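Local atomic coordinates of lectin CEL-IV, C-type (Cucumaria echinata, PDB entry 3ALU), a protein that binds galactose-containing sugars such as raffinose through a calcium ion, as a tetrameric C-type lectin carrying an EPN carbohydrate-recognition motif. Residues 17-22 and 68-73; 77-82 and 133-138; 121-126 and 141-146. All blocks are in the same frame, centred on the assembly; numbering follows the deposited sequence.

Contact 1: residues 17-22 and 68-73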
loop_
_atom_site.group_PDB
_atom_site.type_symbol
_atom_site.label_atom_id
_atom_site.label_comp_id
_atom_site.label_asym_id
_atom_site.label_seq_id
_atom_site.Cartn_x
_atom_site.Cartn_y
_atom_site.Cartn_z
ATOM N N PHE A 17 12.734 3.484 4.417
ATOM C CA PHE A 17 14.149 3.771 4.645
ATOM C C PHE A 17 14.938 3.752 3.360
ATOM O O PHE A 17 14.594 3.059 2.403
ATOM C CB PHE A 17 14.747 2.707 5.557
ATOM C CG PHE A 17 14.106 2.626 6.931
ATOM C CD1 PHE A 17 13.137 1.661 7.200
ATOM C CD2 PHE A 17 14.491 3.493 7.945
ATOM C CE1 PHE A 17 12.561 1.552 8.474
ATOM C CE2 PHE A 17 13.932 3.407 9.211
ATOM C CZ PHE A 17 12.975 2.456 9.499
ATOM N N ARG A 18 16.059 4.475 3.376
ATOM C CA ARG A 18 16.995 4.429 2.265
ATOM C C ARG A 18 18.406 4.750 2.772
ATOM O O ARG A 18 18.628 5.707 3.542
ATOM C CB ARG A 18 16.570 5.387 1.157
ATOM C CG ARG A 18 17.488 5.300 -0.094
ATOM C CD ARG A 18 16.857 6.009 -1.288
ATOM N NE ARG A 18 17.888 6.135 -2.287
ATOM C CZ ARG A 18 17.812 7.017 -3.283
ATOM N NH1 ARG A 18 16.735 7.783 -3.403
ATOM N NH2 ARG A 18 18.802 7.123 -4.133
ATOM N N LEU A 19 19.323 3.879 2.382
ATOM C CA LEU A 19 20.763 4.065 2.618
ATOM C C LEU A 19 21.377 4.937 1.556
ATOM O O LEU A 19 21.245 4.646 0.333
ATOM C CB LEU A 19 21.427 2.676 2.643
ATOM C CG LEU A 19 22.967 2.698 2.715
ATOM C CD1 LEU A 19 23.420 3.134 4.092
ATOM C CD2 LEU A 19 23.527 1.342 2.383
ATOM N N PHE A 20 22.088 5.967 2.000
ATOM C CA PHE A 20 22.792 6.878 1.061
ATOM C C PHE A 20 24.289 6.676 1.143
ATOM O O PHE A 20 24.851 6.450 2.226
ATOM C CB PHE A 20 22.401 8.337 1.299
ATOM C CG PHE A 20 20.972 8.626 0.913
ATOM C CD1 PHE A 20 20.657 8.997 -0.406
ATOM C CD2 PHE A 20 19.933 8.442 1.823
ATOM C CE1 PHE A 20 19.339 9.215 -0.787
ATOM C CE2 PHE A 20 18.587 8.693 1.436
ATOM C CZ PHE A 20 18.305 9.061 0.114
ATOM N N HIS A 21 24.936 6.751 -0.026
ATOM C CA HIS A 21 26.349 6.345 -0.167
ATOM C C HIS A 21 27.345 7.458 -0.137
ATOM O O HIS A 21 28.560 7.183 -0.051
ATOM C CB HIS A 21 26.558 5.508 -1.431
ATOM C CG HIS A 21 25.836 4.205 -1.414
ATOM N ND1 HIS A 21 26.491 2.999 -1.438
ATOM C CD2 HIS A 21 24.511 3.915 -1.394
ATOM C CE1 HIS A 21 25.607 2.020 -1.453
ATOM N NE2 HIS A 21 24.399 2.546 -1.396
ATOM N N ASN A 22 26.873 8.710 -0.183
ATOM C CA ASN A 22 27.804 9.830 -0.046
ATOM C C ASN A 22 28.112 10.028 1.422
ATOM O O ASN A 22 27.312 9.644 2.303
ATOM C CB ASN A 22 27.352 11.109 -0.776
ATOM C CG ASN A 22 26.091 11.687 -0.231
ATOM O OD1 ASN A 22 25.110 10.969 0.008
ATOM N ND2 ASN A 22 26.080 13.018 -0.052
ATOM N N LYS A 68 24.263 -4.423 5.648
ATOM C CA LYS A 68 25.220 -5.465 5.323
ATOM C C LYS A 68 24.957 -6.053 3.964
ATOM O O LYS A 68 25.915 -6.389 3.267
ATOM C CB LYS A 68 25.271 -6.556 6.379
ATOM C CG LYS A 68 25.883 -6.030 7.694
ATOM C CD LYS A 68 26.149 -7.142 8.688
ATOM C CE LYS A 68 27.145 -8.154 8.153
ATOM N NZ LYS A 68 27.372 -9.221 9.189
ATOM N N THR A 69 23.691 -6.178 3.585
ATOM C CA THR A 69 23.410 -6.657 2.205
ATOM C C THR A 69 23.711 -5.586 1.142
ATOM O O THR A 69 24.008 -5.941 -0.014
ATOM C CB THR A 69 21.975 -7.163 2.017
ATOM O OG1 THR A 69 21.044 -6.101 2.237
ATOM C CG2 THR A 69 21.690 -8.312 2.976
ATOM N N SER A 70 23.652 -4.299 1.518
ATOM C CA SER A 70 23.953 -3.222 0.569
ATOM C C SER A 70 25.464 -2.968 0.407
ATOM O O SER A 70 25.917 -2.527 -0.654
ATOM C CB SER A 70 23.242 -1.921 0.972
ATOM O OG SER A 70 21.825 -2.092 1.052
ATOM N N LEU A 71 26.234 -3.236 1.458
ATOM C CA LEU A 71 27.664 -2.920 1.486
ATOM C C LEU A 71 28.548 -4.154 1.713
ATOM O O LEU A 71 29.486 -4.079 2.493
ATOM C CB LEU A 71 27.921 -1.914 2.603
ATOM C CG LEU A 71 27.716 -0.411 2.383
ATOM C CD1 LEU A 71 27.101 0.094 1.064
ATOM C CD2 LEU A 71 27.335 0.351 3.660
ATOM N N PRO A 72 28.284 -5.283 1.011
ATOM C CA PRO A 72 28.982 -6.513 1.467
ATOM C C PRO A 72 30.506 -6.460 1.346
ATOM O O PRO A 72 31.207 -7.075 2.165
ATOM C CB PRO A 72 28.377 -7.617 0.579
ATOM C CG PRO A 72 27.856 -6.867 -0.646
ATOM C CD PRO A 72 27.375 -5.559 -0.131
ATOM N N ASP A 73 31.023 -5.729 0.359
ATOM C CA ASP A 73 32.477 -5.671 0.140
ATOM C C ASP A 73 33.140 -4.695 1.103
ATOM O O ASP A 73 34.375 -4.599 1.147
ATOM C CB ASP A 73 32.795 -5.225 -1.291
ATOM C CG ASP A 73 32.544 -6.312 -2.318
ATOM O OD1 ASP A 73 32.289 -5.938 -3.493
ATOM O OD2 ASP A 73 32.615 -7.521 -1.961
#
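Leu19 and Leu71 reach toward each other tip to tip, Leu19 CD2 standing 4.0 Å from Leu71 CD1. They carry the largest shares of the 149 Å² buried here, and no hydrogen bond crosses between residues 17-22 and 68-73, so the contact rests on apolar packing. Leu19 points its CB toward the segment 68-73 and sets CG anti to the backbone N (chi1 173°), which extends the isobutyl group off the strand. The same CD2 then meets Ser70 CB at 3.6 Å. The hydroxyl of Ser70 is engaged elsewhere: OG is hydrogen-bonded to Leu66 O, one turn back, and the serine offers its methylene to the leucine. His21 supplies the third element. Its ring slides past Leu71 in the opposite direction, and CE1 comes to 3.5 Å from Leu71 CD1 at an oblique approach. Leu71 has a nearly eclipsed second torsion (chi2 6°), unusual for leucine, so the two distances to its CD1 are less certain than that from Leu19 CD2 to Ser70 CB. It is also the first residue to leave helical backbone angles. His21 further packs on Thr69 of the second subunit, which places the contact beside a subunit interface. Within the chain, the contact joins strand 15-21 to the C-terminal end of helix 57-70, while strand 143-148, the antiparallel neighbour of strand 15-21, meets Leu19 through Ile146 and both His21 and Leu71 through Lys144.

Contact 2: residues 77-82 and 133-138. With CA (calcium ion), chain K; GLA (alpha-D-galactopyranose), chain E; GLC (alpha-D-glucopyranose), chain B; EDO (1,2-ethanediol), chain J.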
loop_
_atom_site.group_PDB
_atom_site.type_symbol
_atom_site.label_atom_id
_atom_site.label_comp_id
_atom_site.label_asym_id
_atom_site.label_seq_id
_atom_site.Cartn_x
_atom_site.Cartn_y
_atom_site.Cartn_z
ATOM N N GLY A 77 36.688 -6.367 9.695
ATOM C CA GLY A 77 36.769 -7.015 11.006
ATOM C C GLY A 77 36.597 -6.025 12.128
ATOM O O GLY A 77 36.524 -6.428 13.290
ATOM N N GLY A 78 36.598 -4.731 11.792
ATOM C CA GLY A 78 36.457 -3.648 12.791
ATOM C C GLY A 78 35.010 -3.181 12.934
ATOM O O GLY A 78 34.089 -3.980 12.798
ATOM N N TRP A 79 34.827 -1.905 13.242
ATOM C CA TRP A 79 33.514 -1.270 13.271
ATOM C C TRP A 79 32.978 -0.987 11.878
ATOM O O TRP A 79 31.744 -0.977 11.676
ATOM C CB TRP A 79 33.612 0.070 14.005
ATOM C CG TRP A 79 34.154 -0.040 15.419
ATOM C CD1 TRP A 79 35.480 -0.047 15.795
ATOM C CD2 TRP A 79 33.390 -0.124 16.643
ATOM N NE1 TRP A 79 35.578 -0.146 17.166
ATOM C CE2 TRP A 79 34.320 -0.191 17.711
ATOM C CE3 TRP A 79 32.017 -0.165 16.935
ATOM C CZ2 TRP A 79 33.920 -0.269 19.045
ATOM C CZ3 TRP A 79 31.608 -0.243 18.259
ATOM C CH2 TRP A 79 32.571 -0.312 19.308
ATOM N N ALA A 80 33.882 -0.704 10.943
ATOM C CA ALA A 80 33.534 -0.229 9.595
ATOM C C ALA A 80 32.833 -1.306 8.798
ATOM O O ALA A 80 33.228 -2.476 8.862
ATOM C CB ALA A 80 34.804 0.242 8.830
ATOM N N PRO A 81 31.818 -0.920 8.005
ATOM C CA PRO A 81 31.359 0.459 7.786
ATOM C C PRO A 81 30.390 1.021 8.851
ATOM O O PRO A 81 29.464 0.338 9.272
ATOM C CB PRO A 81 30.649 0.361 6.423
ATOM C CG PRO A 81 30.114 -1.045 6.393
ATOM C CD PRO A 81 31.074 -1.892 7.183
ATOM N N GLN A 82 30.572 2.296 9.197
ATOM C CA GLN A 82 29.694 2.949 10.143
ATOM C C GLN A 82 28.740 3.827 9.342
ATOM O O GLN A 82 29.168 4.540 8.455
ATOM C CB GLN A 82 30.523 3.796 11.088
ATOM C CG GLN A 82 31.460 2.919 11.849
ATOM C CD GLN A 82 32.301 3.706 12.845
ATOM O OE1 GLN A 82 33.462 4.033 12.581
ATOM N NE2 GLN A 82 31.713 4.022 13.992
ATOM N N PHE A 133 25.446 -3.236 15.814
ATOM C CA PHE A 133 25.059 -2.459 16.967
ATOM C C PHE A 133 25.809 -1.125 16.977
ATOM O O PHE A 133 26.805 -0.948 16.225
ATOM C CB PHE A 133 25.326 -3.301 18.250
ATOM C CG PHE A 133 24.417 -4.486 18.360
ATOM C CD1 PHE A 133 24.928 -5.782 18.243
ATOM C CD2 PHE A 133 23.047 -4.313 18.534
ATOM C CE1 PHE A 133 24.072 -6.894 18.334
ATOM C CE2 PHE A 133 22.185 -5.414 18.609
ATOM C CZ PHE A 133 22.719 -6.710 18.488
ATOM N N TRP A 134 25.362 -0.194 17.815
ATOM C CA TRP A 134 25.737 1.213 17.592
ATOM C C TRP A 134 27.037 1.618 18.278
ATOM O O TRP A 134 27.330 1.165 19.401
ATOM C CB TRP A 134 24.650 2.188 18.042
ATOM C CG TRP A 134 23.263 1.803 17.692
ATOM C CD1 TRP A 134 22.869 1.072 16.613
ATOM C CD2 TRP A 134 22.086 2.155 18.413
ATOM N NE1 TRP A 134 21.499 0.928 16.632
ATOM C CE2 TRP A 134 20.985 1.593 17.719
ATOM C CE3 TRP A 134 21.840 2.943 19.570
ATOM C CZ2 TRP A 134 19.638 1.714 18.173
ATOM C CZ3 TRP A 134 20.505 3.070 20.021
ATOM C CH2 TRP A 134 19.417 2.454 19.321
ATOM N N ALA A 135 27.760 2.515 17.618
ATOM C CA ALA A 135 28.905 3.201 18.227
ATOM C C ALA A 135 28.562 4.672 18.306
ATOM O O ALA A 135 27.828 5.180 17.445
ATOM C CB ALA A 135 30.166 3.017 17.375
ATOM N N ASP A 136 29.065 5.383 19.316
ATOM C CA ASP A 136 28.980 6.846 19.229
ATOM C C ASP A 136 30.292 7.415 18.719
ATOM O O ASP A 136 31.374 6.834 18.965
ATOM C CB ASP A 136 28.518 7.533 20.530
ATOM C CG ASP A 136 29.597 7.535 21.637
ATOM O OD1 ASP A 136 30.371 6.575 21.763
ATOM O OD2 ASP A 136 29.630 8.509 22.424
ATOM N N VAL A 137 30.159 8.488 17.949
ATOM C CA VAL A 137 31.311 9.079 17.261
ATOM C C VAL A 137 31.199 10.584 17.328
ATOM O O VAL A 137 30.137 11.138 17.561
ATOM C CB VAL A 137 31.364 8.649 15.750
ATOM C CG1 VAL A 137 31.478 7.122 15.562
ATOM C CG2 VAL A 137 30.179 9.234 14.935
ATOM N N TYR A 138 32.319 11.272 17.085
ATOM C CA TYR A 138 32.251 12.727 16.986
ATOM C C TYR A 138 31.599 13.116 15.662
ATOM O O TYR A 138 31.763 12.426 14.636
ATOM C CB TYR A 138 33.661 13.357 17.186
ATOM C CG TYR A 138 34.165 13.032 18.556
ATOM C CD1 TYR A 138 35.302 12.265 18.733
ATOM C CD2 TYR A 138 33.428 13.423 19.679
ATOM C CE1 TYR A 138 35.729 11.906 20.036
ATOM C CE2 TYR A 138 33.844 13.083 20.960
ATOM C CZ TYR A 138 34.992 12.328 21.116
ATOM O OH TYR A 138 35.399 11.962 22.389
HETATM CA CA CA K . 32.387 5.630 20.808
HETATM C C1 GLA E . 36.798 3.942 18.339
HETATM C C2 GLA E . 36.083 4.250 19.661
HETATM C C3 GLA E . 34.862 3.375 19.897
HETATM C C4 GLA E . 33.910 3.424 18.694
HETATM C C5 GLA E . 34.711 3.147 17.406
HETATM C C6 GLA E . 33.854 3.261 16.135
HETATM O O2 GLA E . 36.980 4.036 20.773
HETATM O O3 GLA E . 34.200 3.804 21.097
HETATM O O4 GLA E . 33.352 4.742 18.652
HETATM O O5 GLA E . 35.810 4.067 17.273
HETATM O O6 GLA E . 33.446 4.625 16.003
HETATM C C1 GLC B . 38.850 -1.394 18.312
HETATM C C2 GLC B . 39.457 -1.862 16.996
HETATM C C3 GLC B . 40.453 -0.830 16.477
HETATM C C4 GLC B . 39.809 0.545 16.350
HETATM C C5 GLC B . 39.110 0.985 17.639
HETATM C C6 GLC B . 38.358 2.312 17.386
HETATM O O2 GLC B . 40.123 -3.109 17.226
HETATM O O3 GLC B . 40.931 -1.256 15.188
HETATM O O4 GLC B . 40.843 1.486 16.057
HETATM O O5 GLC B . 38.278 -0.074 18.177
HETATM O O6 GLC B . 37.416 2.645 18.426
HETATM C C1 EDO J . 33.330 4.060 9.007
HETATM O O1 EDO J . 33.003 3.619 7.701
HETATM C C2 EDO J . 34.369 3.148 9.603
HETATM O O2 EDO J . 35.326 3.933 10.300
#
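Trp79 brings the six-membered part of its indole against Ala135, CZ3 lying 3.7 Å from CB in an oblique approach. The rest of the ring serves the sugar: galactose C5 sits 3.3 Å above one face, offset toward the rim, a CH-pi arrangement commonly seen where lectins bind galactose. At the ring edge, in plane, NE1 donates to O5 of the glucose unit over 2.9 Å, at 163° a nearly straight bond, so the face and the edge of one side chain read two sugars of the glycan. Gln82 turns CG away from its own carbonyl carbon and runs extended beyond it, which carries the amide to galactose O6. NE2 donates to that hydroxyl at 2.7 Å, less straight at 150°, while OE1 accepts from a 1,2-ethanediol probably left by the crystallisation liquor. Val137 closes in from the strand, its CG1 branch 3.5 Å from Gln82 NE2 and 3.2 Å from galactose O6. Asp136 holds CG between its backbone N and carbonyl carbon (chi1 73°), a rotation that lets OD1 and O of one residue both bind the calcium, each at 2.4 Å. Galactose O3 and O4 bind it too, and Glu113, Asn115 and Asn116 complete the site. The contact thus lines the sugar pocket from both segments, the loop that follows helix 57-70 and enters strand 82-89, and strand 134-137, which pairs antiparallel with strand 120-125.

Contact 3: residues 121-126 and 141-146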
loop_
_atom_site.group_PDB
_atom_site.type_symbol
_atom_site.label_atom_id
_atom_site.label_comp_id
_atom_site.label_asym_id
_atom_site.label_seq_id
_atom_site.Cartn_x
_atom_site.Cartn_y
_atom_site.Cartn_z
ATOM N N ARG A 121 27.463 11.269 18.455
ATOM C CA ARG A 121 26.388 10.895 17.520
ATOM C C ARG A 121 26.433 9.391 17.298
ATOM O O ARG A 121 27.512 8.786 17.251
ATOM C CB ARG A 121 26.608 11.614 16.164
ATOM C CG ARG A 121 26.624 13.164 16.301
ATOM C CD ARG A 121 25.317 13.654 16.845
ATOM N NE ARG A 121 25.273 15.131 16.938
ATOM C CZ ARG A 121 25.161 15.823 18.075
ATOM N NH1 ARG A 121 25.113 15.206 19.268
ATOM N NH2 ARG A 121 25.098 17.159 18.011
ATOM N N GLY A 122 25.269 8.781 17.156
ATOM C CA GLY A 122 25.232 7.323 16.945
ATOM C C GLY A 122 25.319 6.864 15.497
ATOM O O GLY A 122 24.855 7.555 14.578
ATOM N N ALA A 123 25.896 5.680 15.300
ATOM C CA ALA A 123 25.995 5.095 13.976
ATOM C C ALA A 123 25.855 3.602 14.119
ATOM O O ALA A 123 26.372 2.979 15.083
ATOM C CB ALA A 123 27.348 5.417 13.340
ATOM N N ILE A 124 25.177 2.993 13.156
ATOM C CA ILE A 124 25.209 1.531 13.023
ATOM C C ILE A 124 26.616 1.169 12.607
ATOM O O ILE A 124 27.128 1.683 11.611
ATOM C CB ILE A 124 24.176 1.050 11.957
ATOM C CG1 ILE A 124 22.765 1.111 12.572
ATOM C CG2 ILE A 124 24.512 -0.383 11.423
ATOM C CD1 ILE A 124 21.610 0.897 11.551
ATOM N N ALA A 125 27.267 0.306 13.375
ATOM C CA ALA A 125 28.634 -0.076 13.045
ATOM C C ALA A 125 28.545 -1.493 12.479
ATOM O O ALA A 125 28.464 -2.458 13.226
ATOM C CB ALA A 125 29.524 0.009 14.306
ATOM N N ALA A 126 28.535 -1.633 11.148
ATOM C CA ALA A 126 28.205 -2.933 10.553
ATOM C C ALA A 126 29.370 -3.880 10.363
ATOM O O ALA A 126 29.186 -5.032 9.884
ATOM C CB ALA A 126 27.477 -2.735 9.187
ATOM N N ASN A 141 32.779 13.269 11.837
ATOM C CA ASN A 141 33.001 12.105 10.982
ATOM C C ASN A 141 32.075 12.115 9.771
ATOM O O ASN A 141 30.898 12.376 9.922
ATOM C CB ASN A 141 32.774 10.809 11.760
ATOM C CG ASN A 141 33.977 10.428 12.589
ATOM O OD1 ASN A 141 34.002 10.652 13.811
ATOM N ND2 ASN A 141 34.989 9.896 11.940
ATOM N N ASN A 142 32.636 11.822 8.599
ATOM C CA ASN A 142 31.889 11.815 7.317
ATOM C C ASN A 142 31.535 10.361 6.974
ATOM O O ASN A 142 32.397 9.591 6.567
ATOM C CB ASN A 142 32.761 12.441 6.192
ATOM C CG ASN A 142 32.679 13.970 6.138
ATOM O OD1 ASN A 142 32.849 14.645 7.134
ATOM N ND2 ASN A 142 32.425 14.519 4.939
ATOM N N PHE A 143 30.270 9.971 7.171
ATOM C CA PHE A 143 29.831 8.597 6.948
ATOM C C PHE A 143 28.633 8.526 5.963
ATOM O O PHE A 143 27.922 9.514 5.742
ATOM C CB PHE A 143 29.283 7.966 8.252
ATOM C CG PHE A 143 30.287 7.723 9.355
ATOM C CD1 PHE A 143 29.815 7.695 10.673
ATOM C CD2 PHE A 143 31.645 7.470 9.118
ATOM C CE1 PHE A 143 30.667 7.404 11.744
ATOM C CE2 PHE A 143 32.527 7.228 10.203
ATOM C CZ PHE A 143 32.025 7.216 11.507
ATOM N N LYS A 144 28.419 7.341 5.408
ATOM C CA LYS A 144 27.141 6.972 4.794
ATOM C C LYS A 144 26.052 7.090 5.889
ATOM O O LYS A 144 26.371 7.190 7.099
ATOM C CB LYS A 144 27.214 5.550 4.313
ATOM C CG LYS A 144 28.307 5.361 3.209
ATOM C CD LYS A 144 28.132 4.021 2.545
ATOM C CE LYS A 144 29.118 3.869 1.340
ATOM N NZ LYS A 144 30.560 3.862 1.763
ATOM N N TYR A 145 24.785 7.084 5.478
ATOM C CA TYR A 145 23.717 7.400 6.424
ATOM C C TYR A 145 22.426 6.800 5.916
ATOM O O TYR A 145 22.245 6.609 4.715
ATOM C CB TYR A 145 23.589 8.948 6.637
ATOM C CG TYR A 145 23.346 9.735 5.338
ATOM C CD1 TYR A 145 24.426 10.089 4.535
ATOM C CD2 TYR A 145 22.063 10.124 4.960
ATOM C CE1 TYR A 145 24.219 10.795 3.328
ATOM C CE2 TYR A 145 21.845 10.845 3.767
ATOM C CZ TYR A 145 22.952 11.153 2.968
ATOM O OH TYR A 145 22.781 11.834 1.762
ATOM N N ILE A 146 21.527 6.470 6.836
ATOM C CA ILE A 146 20.184 6.016 6.488
ATOM C C ILE A 146 19.157 7.065 6.839
ATOM O O ILE A 146 19.072 7.545 7.975
ATOM C CB ILE A 146 19.798 4.693 7.207
ATOM C CG1 ILE A 146 20.752 3.566 6.834
ATOM C CG2 ILE A 146 18.381 4.286 6.919
ATOM C CD1 ILE A 146 20.816 2.487 7.919
#
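The central sheet of the C-type lectin fold holds this contact, in which strands 120-125 and 143-148 pack side chains without pairing with each other. Strand 82-89 pairs with both, antiparallel to the first and parallel to the second, and accordingly no hydrogen bond passes between residues 121-126 and 141-146; the 100 Å² they bury comes from two separate apolar touches. In the first, Ala123 CB lies 4.2 Å from Phe143 CE1, a loose van der Waals approach that is oblique to the phenyl ring. Both residues direct CB toward the other segment. The ring is further bounded by Asn141 CB, which stands 3.7 Å above one face and toward the rim, and by the ring of Tyr84, whose plane is inclined at about 50° to it. Phe143 also touches Gln82, which belongs to the sugar pocket, and its side chain comes within about 5 Å of the bound galactose at nearest atoms. This aromatic therefore lies just behind the residues that hold the sugar, a second-shell position. The other touch occurs beside helix 57-70, where Ile124 packs on Leu63 and Ile146 on Val67, and strand 82-89 adds Ile85 and Val83 around the two isoleucines. In this way the pair belongs to the hydrophobic layer between sheet and helix. The CB of Ile124 points neither toward nor away from strand 143-148, but with CG1 anti to the carbonyl carbon (chi1 -76°) and an extended second torsion its end comes nearer. Ile146 has its CB directed toward segment 121-126. The two side chains cross at about a right angle, and they meet through their terminal methyls alone, Ile124 CD1 to Ile146 CD1 at 4.0 Å.

All three contacts reach one mixed sheet. The centres of contacts 2 and 3 lie about 7 Å apart, those of contacts 1 and 3 about 11 Å, and those of contacts 1 and 2 about 14 Å. Contact 1 closes along the chain before the others open, whereas the segments of contacts 2 and 3 alternate. Strand 143-148 neighbours strand 15-21, and a probable hydrogen bond from Phe20 N to Tyr145 O, 2.8 Å, ties contact 1 to contact 3. Strands 120-125 and 134-137 similarly join contacts 3 and 2, with Val137 N 2.8 Å from Arg121 O. The sheet thus runs continuously from strand 15-21, beside the second subunit, to strand 134-137 at the calcium and sugar site.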